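Local coordinates for hypothetical protein SpyM3_0169 (Streptococcus pyogenes, PDB 1PG6) that is of unknown function but belongs to the AIM24 family of the cupin clan, and binds calcium ions in the crystal, at residues V104-L115 and V149-A160. Numbering follows the deposited sequence.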
ATOM      1  N   VAL A 104      -5.175  -8.219  -2.598  1.00 11.68           N
ATOM      2  CA  VAL A 104      -6.256  -7.935  -3.527  1.00 12.55           C
ATOM      3  C   VAL A 104      -5.646  -7.228  -4.729  1.00 13.25           C
ATOM      4  O   VAL A 104      -4.810  -6.335  -4.576  1.00 13.80           O
ATOM      5  CB  VAL A 104      -7.355  -7.042  -2.873  1.00 14.38           C
ATOM      6  CG1 VAL A 104      -6.753  -5.745  -2.355  1.00 16.65           C
ATOM      7  CG2 VAL A 104      -8.466  -6.764  -3.869  1.00 18.63           C
ATOM      8  N   ALA A 105      -6.040  -7.658  -5.921  1.00 11.74           N
ATOM      9  CA  ALA A 105      -5.536  -7.061  -7.154  1.00 11.24           C
ATOM     10  C   ALA A 105      -6.610  -6.132  -7.702  1.00 12.00           C
ATOM     11  O   ALA A 105      -7.773  -6.511  -7.809  1.00 13.89           O
ATOM     12  CB  ALA A 105      -5.215  -8.150  -8.169  1.00 11.90           C
ATOM     13  N   LEU A 106      -6.213  -4.916  -8.048  1.00 13.21           N
ATOM     14  CA  LEU A 106      -7.141  -3.933  -8.573  1.00 14.27           C
ATOM     15  C   LEU A 106      -6.651  -3.410  -9.922  1.00 16.61           C
ATOM     16  O   LEU A 106      -5.496  -2.990 -10.055  1.00 15.40           O
ATOM     17  CB  LEU A 106      -7.283  -2.788  -7.565  1.00 13.60           C
ATOM     18  CG  LEU A 106      -7.836  -3.187  -6.185  1.00 15.04           C
ATOM     19  CD1 LEU A 106      -7.707  -2.024  -5.208  1.00 14.59           C
ATOM     20  CD2 LEU A 106      -9.300  -3.597  -6.316  1.00 14.72           C
ATOM     21  N   GLU A 107      -7.533  -3.455 -10.919  1.00 17.06           N
ATOM     22  CA  GLU A 107      -7.217  -2.996 -12.271  1.00 18.48           C
ATOM     23  C   GLU A 107      -7.268  -1.474 -12.318  1.00 18.39           C
ATOM     24  O   GLU A 107      -8.229  -0.860 -11.856  1.00 19.03           O
ATOM     25  CB  GLU A 107      -8.225  -3.578 -13.268  1.00 21.81           C
ATOM     26  CG  GLU A 107      -7.955  -3.235 -14.732  1.00 25.76           C
ATOM     27  CD  GLU A 107      -6.753  -3.964 -15.305  1.00 29.88           C
ATOM     28  OE1 GLU A 107      -6.493  -3.825 -16.523  1.00 32.09           O
ATOM     29  OE2 GLU A 107      -6.064  -4.678 -14.546  1.00 30.90           O
ATOM     30  N   LEU A 108      -6.232  -0.868 -12.883  1.00 18.96           N
ATOM     31  CA  LEU A 108      -6.167   0.583 -12.964  1.00 19.62           C
ATOM     32  C   LEU A 108      -6.476   1.097 -14.365  1.00 20.49           C
ATOM     33  O   LEU A 108      -6.093   0.489 -15.362  1.00 20.86           O
ATOM     34  CB  LEU A 108      -4.785   1.067 -12.528  1.00 18.63           C
ATOM     35  CG  LEU A 108      -4.297   0.562 -11.163  1.00 17.20           C
ATOM     36  CD1 LEU A 108      -2.896   1.092 -10.900  1.00 18.39           C
ATOM     37  CD2 LEU A 108      -5.253   1.005 -10.070  1.00 17.22           C
ATOM     38  N   GLY A 109      -7.167   2.227 -14.424  1.00 20.74           N
ATOM     39  CA  GLY A 109      -7.531   2.822 -15.698  1.00 23.64           C
ATOM     40  C   GLY A 109      -8.646   3.814 -15.455  1.00 24.33           C
ATOM     41  O   GLY A 109      -8.396   4.923 -14.987  1.00 24.69           O
ATOM     42  N   GLU A 110      -9.873   3.412 -15.765  1.00 26.72           N
ATOM     43  CA  GLU A 110     -11.031   4.265 -15.554  1.00 28.08           C
ATOM     44  C   GLU A 110     -11.171   4.447 -14.052  1.00 26.88           C
ATOM     45  O   GLU A 110     -11.760   5.416 -13.579  1.00 27.28           O
ATOM     46  CB  GLU A 110     -12.296   3.609 -16.113  1.00 32.56           C
ATOM     47  CG  GLU A 110     -12.234   3.255 -17.594  1.00 38.40           C
ATOM     48  CD  GLU A 110     -13.584   2.826 -18.140  1.00 40.58           C
ATOM     49  OE1 GLU A 110     -13.643   2.348 -19.294  1.00 43.05           O
ATOM     50  OE2 GLU A 110     -14.591   2.973 -17.415  1.00 43.35           O
ATOM     51  N   LYS A 111     -10.628   3.491 -13.304  1.00 24.69           N
ATOM     52  CA  LYS A 111     -10.674   3.549 -11.850  1.00 23.25           C
ATOM     53  C   LYS A 111      -9.257   3.623 -11.291  1.00 20.59           C
ATOM     54  O   LYS A 111      -8.330   3.020 -11.833  1.00 19.78           O
ATOM     55  CB  LYS A 111     -11.399   2.316 -11.293  1.00 24.67           C
ATOM     56  CG  LYS A 111     -12.869   2.235 -11.696  1.00 27.57           C
ATOM     57  CD  LYS A 111     -13.543   0.980 -11.157  1.00 30.31           C
ATOM     58  CE  LYS A 111     -13.666   0.994  -9.635  1.00 29.98           C
ATOM     59  NZ  LYS A 111     -14.680   1.972  -9.144  1.00 30.57           N
ATOM     60  N   GLN A 112      -9.100   4.393 -10.222  1.00 18.98           N
ATOM     61  CA  GLN A 112      -7.818   4.551  -9.556  1.00 18.29           C
ATOM     62  C   GLN A 112      -8.098   4.442  -8.073  1.00 15.01           C
ATOM     63  O   GLN A 112      -9.254   4.495  -7.651  1.00 17.45           O
ATOM     64  CB  GLN A 112      -7.188   5.911  -9.865  1.00 18.08           C
ATOM     65  CG  GLN A 112      -6.813   6.125 -11.329  1.00 18.99           C
ATOM     66  CD  GLN A 112      -5.822   5.097 -11.850  1.00 19.51           C
ATOM     67  OE1 GLN A 112      -4.943   4.636 -11.124  1.00 17.00           O
ATOM     68  NE2 GLN A 112      -5.950   4.749 -13.125  1.00 18.86           N
ATOM     69  N   TYR A 113      -7.045   4.300  -7.276  1.00 16.15           N
ATOM     70  CA  TYR A 113      -7.215   4.149  -5.839  1.00 14.09           C
ATOM     71  C   TYR A 113      -6.193   4.897  -5.006  1.00 14.52           C
ATOM     72  O   TYR A 113      -5.133   5.286  -5.494  1.00 15.46           O
ATOM     73  CB  TYR A 113      -7.134   2.666  -5.459  1.00 15.14           C
ATOM     74  CG  TYR A 113      -8.142   1.780  -6.157  1.00 16.03           C
ATOM     75  CD1 TYR A 113      -7.905   1.292  -7.446  1.00 14.68           C
ATOM     76  CD2 TYR A 113      -9.360   1.477  -5.550  1.00 14.72           C
ATOM     77  CE1 TYR A 113      -8.861   0.528  -8.115  1.00 15.19           C
ATOM     78  CE2 TYR A 113     -10.322   0.719  -6.209  1.00 15.28           C
ATOM     79  CZ  TYR A 113     -10.073   0.251  -7.485  1.00 14.98           C
ATOM     80  OH  TYR A 113     -11.045  -0.460  -8.143  1.00 15.86           O
ATOM     81  N   ARG A 114      -6.538   5.084  -3.736  1.00 13.11           N
ATOM     82  CA  ARG A 114      -5.663   5.707  -2.762  1.00 14.15           C
ATOM     83  C   ARG A 114      -5.449   4.589  -1.737  1.00 15.32           C
ATOM     84  O   ARG A 114      -6.337   3.752  -1.530  1.00 14.82           O
ATOM     85  CB  ARG A 114      -6.332   6.918  -2.100  1.00 16.49           C
ATOM     86  CG  ARG A 114      -6.731   8.030  -3.073  1.00 18.15           C
ATOM     87  CD  ARG A 114      -7.144   9.289  -2.318  1.00 18.64           C
ATOM     88  NE  ARG A 114      -7.919  10.232  -3.135  1.00 20.57           N
ATOM     89  CZ  ARG A 114      -7.396  11.100  -3.997  1.00 23.40           C
ATOM     90  NH1 ARG A 114      -6.082  11.167  -4.174  1.00 18.99           N
ATOM     91  NH2 ARG A 114      -8.191  11.912  -4.679  1.00 22.52           N
ATOM     92  N   LEU A 115      -4.273   4.554  -1.124  1.00 16.06           N
ATOM     93  CA  LEU A 115      -3.964   3.522  -0.141  1.00 17.55           C
ATOM     94  C   LEU A 115      -3.225   4.081   1.052  1.00 16.89           C
ATOM     95  O   LEU A 115      -2.435   5.017   0.930  1.00 16.45           O
ATOM     96  CB  LEU A 115      -3.080   2.432  -0.748  1.00 19.81           C
ATOM     97  CG  LEU A 115      -3.384   1.858  -2.128  1.00 21.78           C
ATOM     98  CD1 LEU A 115      -2.908   2.824  -3.194  1.00 19.64           C
ATOM     99  CD2 LEU A 115      -2.659   0.523  -2.278  1.00 22.54           C
ATOM    100  N   VAL A 149      -0.559   9.053   2.247  1.00 20.61           N
ATOM    101  CA  VAL A 149      -1.527   8.330   1.435  1.00 18.79           C
ATOM    102  C   VAL A 149      -0.991   8.253   0.010  1.00 19.47           C
ATOM    103  O   VAL A 149      -0.501   9.245  -0.531  1.00 17.10           O
ATOM    104  CB  VAL A 149      -2.902   9.035   1.410  1.00 18.08           C
ATOM    105  CG1 VAL A 149      -3.810   8.357   0.388  1.00 18.98           C
ATOM    106  CG2 VAL A 149      -3.539   8.976   2.796  1.00 17.36           C
HETATM  107  N   MSE A 150      -1.082   7.068  -0.583  1.00 18.27           N
HETATM  108  CA  MSE A 150      -0.619   6.836  -1.944  1.00 19.13           C
HETATM  109  C   MSE A 150      -1.791   6.865  -2.909  1.00 18.97           C
HETATM  110  O   MSE A 150      -2.850   6.309  -2.624  1.00 18.52           O
HETATM  111  CB  MSE A 150       0.067   5.470  -2.037  1.00 20.38           C
HETATM  112  CG  MSE A 150       0.505   5.066  -3.435  1.00 24.13           C
HETATM  113 SE   MSE A 150       1.183   3.251  -3.478  1.00 30.51          SE
HETATM  114  CE  MSE A 150       2.533   3.426  -2.136  1.00 30.02           C
ATOM    115  N   THR A 151      -1.611   7.526  -4.049  1.00 17.90           N
ATOM    116  CA  THR A 151      -2.661   7.587  -5.061  1.00 16.68           C
ATOM    117  C   THR A 151      -2.086   7.094  -6.384  1.00 17.88           C
ATOM    118  O   THR A 151      -1.002   7.513  -6.794  1.00 18.04           O
ATOM    119  CB  THR A 151      -3.206   9.023  -5.238  1.00 16.89           C
ATOM    120  OG1 THR A 151      -3.897   9.423  -4.044  1.00 17.81           O
ATOM    121  CG2 THR A 151      -4.176   9.083  -6.410  1.00 17.30           C
ATOM    122  N   THR A 152      -2.816   6.202  -7.043  1.00 16.11           N
ATOM    123  CA  THR A 152      -2.382   5.624  -8.310  1.00 16.95           C
ATOM    124  C   THR A 152      -2.842   6.416  -9.525  1.00 18.22           C
ATOM    125  O   THR A 152      -3.734   7.258  -9.439  1.00 17.61           O
ATOM    126  CB  THR A 152      -2.918   4.187  -8.485  1.00 15.96           C
ATOM    127  OG1 THR A 152      -4.348   4.220  -8.604  1.00 16.21           O
ATOM    128  CG2 THR A 152      -2.540   3.325  -7.287  1.00 13.72           C
ATOM    129  N   GLU A 153      -2.222   6.114 -10.660  1.00 19.53           N
ATOM    130  CA  GLU A 153      -2.541   6.751 -11.929  1.00 22.50           C
ATOM    131  C   GLU A 153      -2.022   5.834 -13.025  1.00 20.76           C
ATOM    132  O   GLU A 153      -1.099   5.053 -12.799  1.00 19.99           O
ATOM    133  CB  GLU A 153      -1.850   8.113 -12.023  1.00 26.27           C
ATOM    134  CG  GLU A 153      -2.102   8.853 -13.325  1.00 33.44           C
ATOM    135  CD  GLU A 153      -1.311  10.146 -13.422  1.00 37.48           C
ATOM    136  OE1 GLU A 153      -0.061  10.085 -13.375  1.00 39.16           O
ATOM    137  OE2 GLU A 153      -1.935  11.223 -13.549  1.00 40.73           O
ATOM    138  N   GLY A 154      -2.630   5.913 -14.204  1.00 18.83           N
ATOM    139  CA  GLY A 154      -2.183   5.092 -15.314  1.00 20.02           C
ATOM    140  C   GLY A 154      -2.878   3.756 -15.479  1.00 20.83           C
ATOM    141  O   GLY A 154      -3.860   3.458 -14.798  1.00 19.89           O
ATOM    142  N   LEU A 155      -2.358   2.951 -16.399  1.00 20.57           N
ATOM    143  CA  LEU A 155      -2.910   1.634 -16.679  1.00 21.13           C
ATOM    144  C   LEU A 155      -2.039   0.561 -16.040  1.00 21.41           C
ATOM    145  O   LEU A 155      -0.824   0.724 -15.921  1.00 21.88           O
ATOM    146  CB  LEU A 155      -2.981   1.396 -18.191  1.00 22.34           C
ATOM    147  CG  LEU A 155      -3.771   2.412 -19.020  1.00 23.56           C
ATOM    148  CD1 LEU A 155      -3.729   2.012 -20.489  1.00 24.40           C
ATOM    149  CD2 LEU A 155      -5.206   2.477 -18.537  1.00 23.65           C
ATOM    150  N   GLY A 156      -2.664  -0.536 -15.632  1.00 20.35           N
ATOM    151  CA  GLY A 156      -1.914  -1.612 -15.015  1.00 19.14           C
ATOM    152  C   GLY A 156      -2.649  -2.218 -13.843  1.00 17.38           C
ATOM    153  O   GLY A 156      -3.838  -1.970 -13.635  1.00 18.08           O
ATOM    154  N   THR A 157      -1.936  -3.026 -13.074  1.00 16.21           N
ATOM    155  CA  THR A 157      -2.533  -3.667 -11.913  1.00 15.81           C
ATOM    156  C   THR A 157      -1.870  -3.204 -10.628  1.00 13.70           C
ATOM    157  O   THR A 157      -0.656  -3.043 -10.573  1.00 13.94           O
ATOM    158  CB  THR A 157      -2.389  -5.194 -11.979  1.00 17.82           C
ATOM    159  OG1 THR A 157      -3.037  -5.687 -13.156  1.00 19.48           O
ATOM    160  CG2 THR A 157      -3.017  -5.834 -10.747  1.00 18.70           C
ATOM    161  N   LEU A 158      -2.685  -2.991  -9.600  1.00 12.88           N
ATOM    162  CA  LEU A 158      -2.205  -2.592  -8.288  1.00 11.27           C
ATOM    163  C   LEU A 158      -2.482  -3.765  -7.357  1.00 11.63           C
ATOM    164  O   LEU A 158      -3.570  -4.341  -7.393  1.00 11.05           O
ATOM    165  CB  LEU A 158      -2.970  -1.368  -7.773  1.00 13.33           C
ATOM    166  CG  LEU A 158      -2.911  -1.138  -6.252  1.00 15.08           C
ATOM    167  CD1 LEU A 158      -1.526  -0.623  -5.859  1.00 14.74           C
ATOM    168  CD2 LEU A 158      -3.979  -0.129  -5.838  1.00 14.92           C
ATOM    169  N   LEU A 159      -1.497  -4.142  -6.553  1.00 11.19           N
ATOM    170  CA  LEU A 159      -1.695  -5.214  -5.584  1.00 10.85           C
ATOM    171  C   LEU A 159      -1.635  -4.561  -4.205  1.00 11.24           C
ATOM    172  O   LEU A 159      -0.631  -3.942  -3.852  1.00 11.68           O
ATOM    173  CB  LEU A 159      -0.597  -6.285  -5.694  1.00 10.25           C
ATOM    174  CG  LEU A 159      -0.502  -7.087  -6.996  1.00 10.49           C
ATOM    175  CD1 LEU A 159       0.568  -8.172  -6.865  1.00 11.36           C
ATOM    176  CD2 LEU A 159      -1.848  -7.722  -7.313  1.00 10.20           C
ATOM    177  N   ALA A 160      -2.720  -4.678  -3.441  1.00 10.35           N
ATOM    178  CA  ALA A 160      -2.785  -4.121  -2.097  1.00 10.61           C
ATOM    179  C   ALA A 160      -2.818  -5.298  -1.126  1.00 10.65           C
ATOM    180  O   ALA A 160      -3.275  -6.382  -1.484  1.00 10.95           O
ATOM    181  CB  ALA A 160      -4.037  -3.264  -1.933  1.00 10.41           C
TER
HETATM  182  O   HOH W   1      -5.776  -6.483 -12.732  1.00 45.61           O
HETATM  183  O   HOH W   2      -5.494  -1.468 -16.895  1.00 46.77           O
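Gln-112 and Thr-152 meet where two beta arches, each linking a strand of one sheet to a strand of the other, lie against each other, and one hydroxyl takes part in two bonds across the contact. Thr-152 OG1 donates to Gln-112 OE1 at 2.6 Å, in the carbonyl plane and on a lone pair, while accepting Tyr-113 N at 3.0 Å in a nearly straight bond (175°). A chi1 of 66° places that hydroxyl between the threonine's own backbone N and carbonyl carbon, facing the glutamine. The amide is gripped at its other end too: Gln-112 NE2 donates to Gly-154 O at 3.0 Å and to Gly-109 O of its own loop, which fixes its rotation and ties both loops together. Beside it, Arg-114 runs alongside Thr-151, its NH1 reaching OG1 at 2.8 Å, with the acceptor 20° out of the guanidinium plane.

Leucines fill the space between the two ladders. Leu-115 CD2 meets Leu-158 CD2 tip to tip at 3.9 Å, and Leu-108 CD1 packs on Leu-158 CB at 4.0 Å. On the face carrying Glu-107 and Thr-157, one water donates to Glu-107 OE2 and Thr-157 OG1; another links Glu-107 OE1, Leu-108 O and Gly-156 N.

Antiparallel pairing positions these groups: Leu-106 and Leu-158 form a hydrogen-bonded pair, Arg-114 and Thr-151 a non-hydrogen-bonded one, and the register shifts by one between the ladders. Strands 113-115 and 156-160 belong to different sheets, their axes 9.9 Å apart with the Leu-115/Leu-158 contact between them, consistent with the beta sandwich of the cupin clan. Strand 156-161 lies between 103-108 and 120-124, whose Phe-120 touches Leu-158, whereas strand 113-116 lies between 148-153 and 183-187.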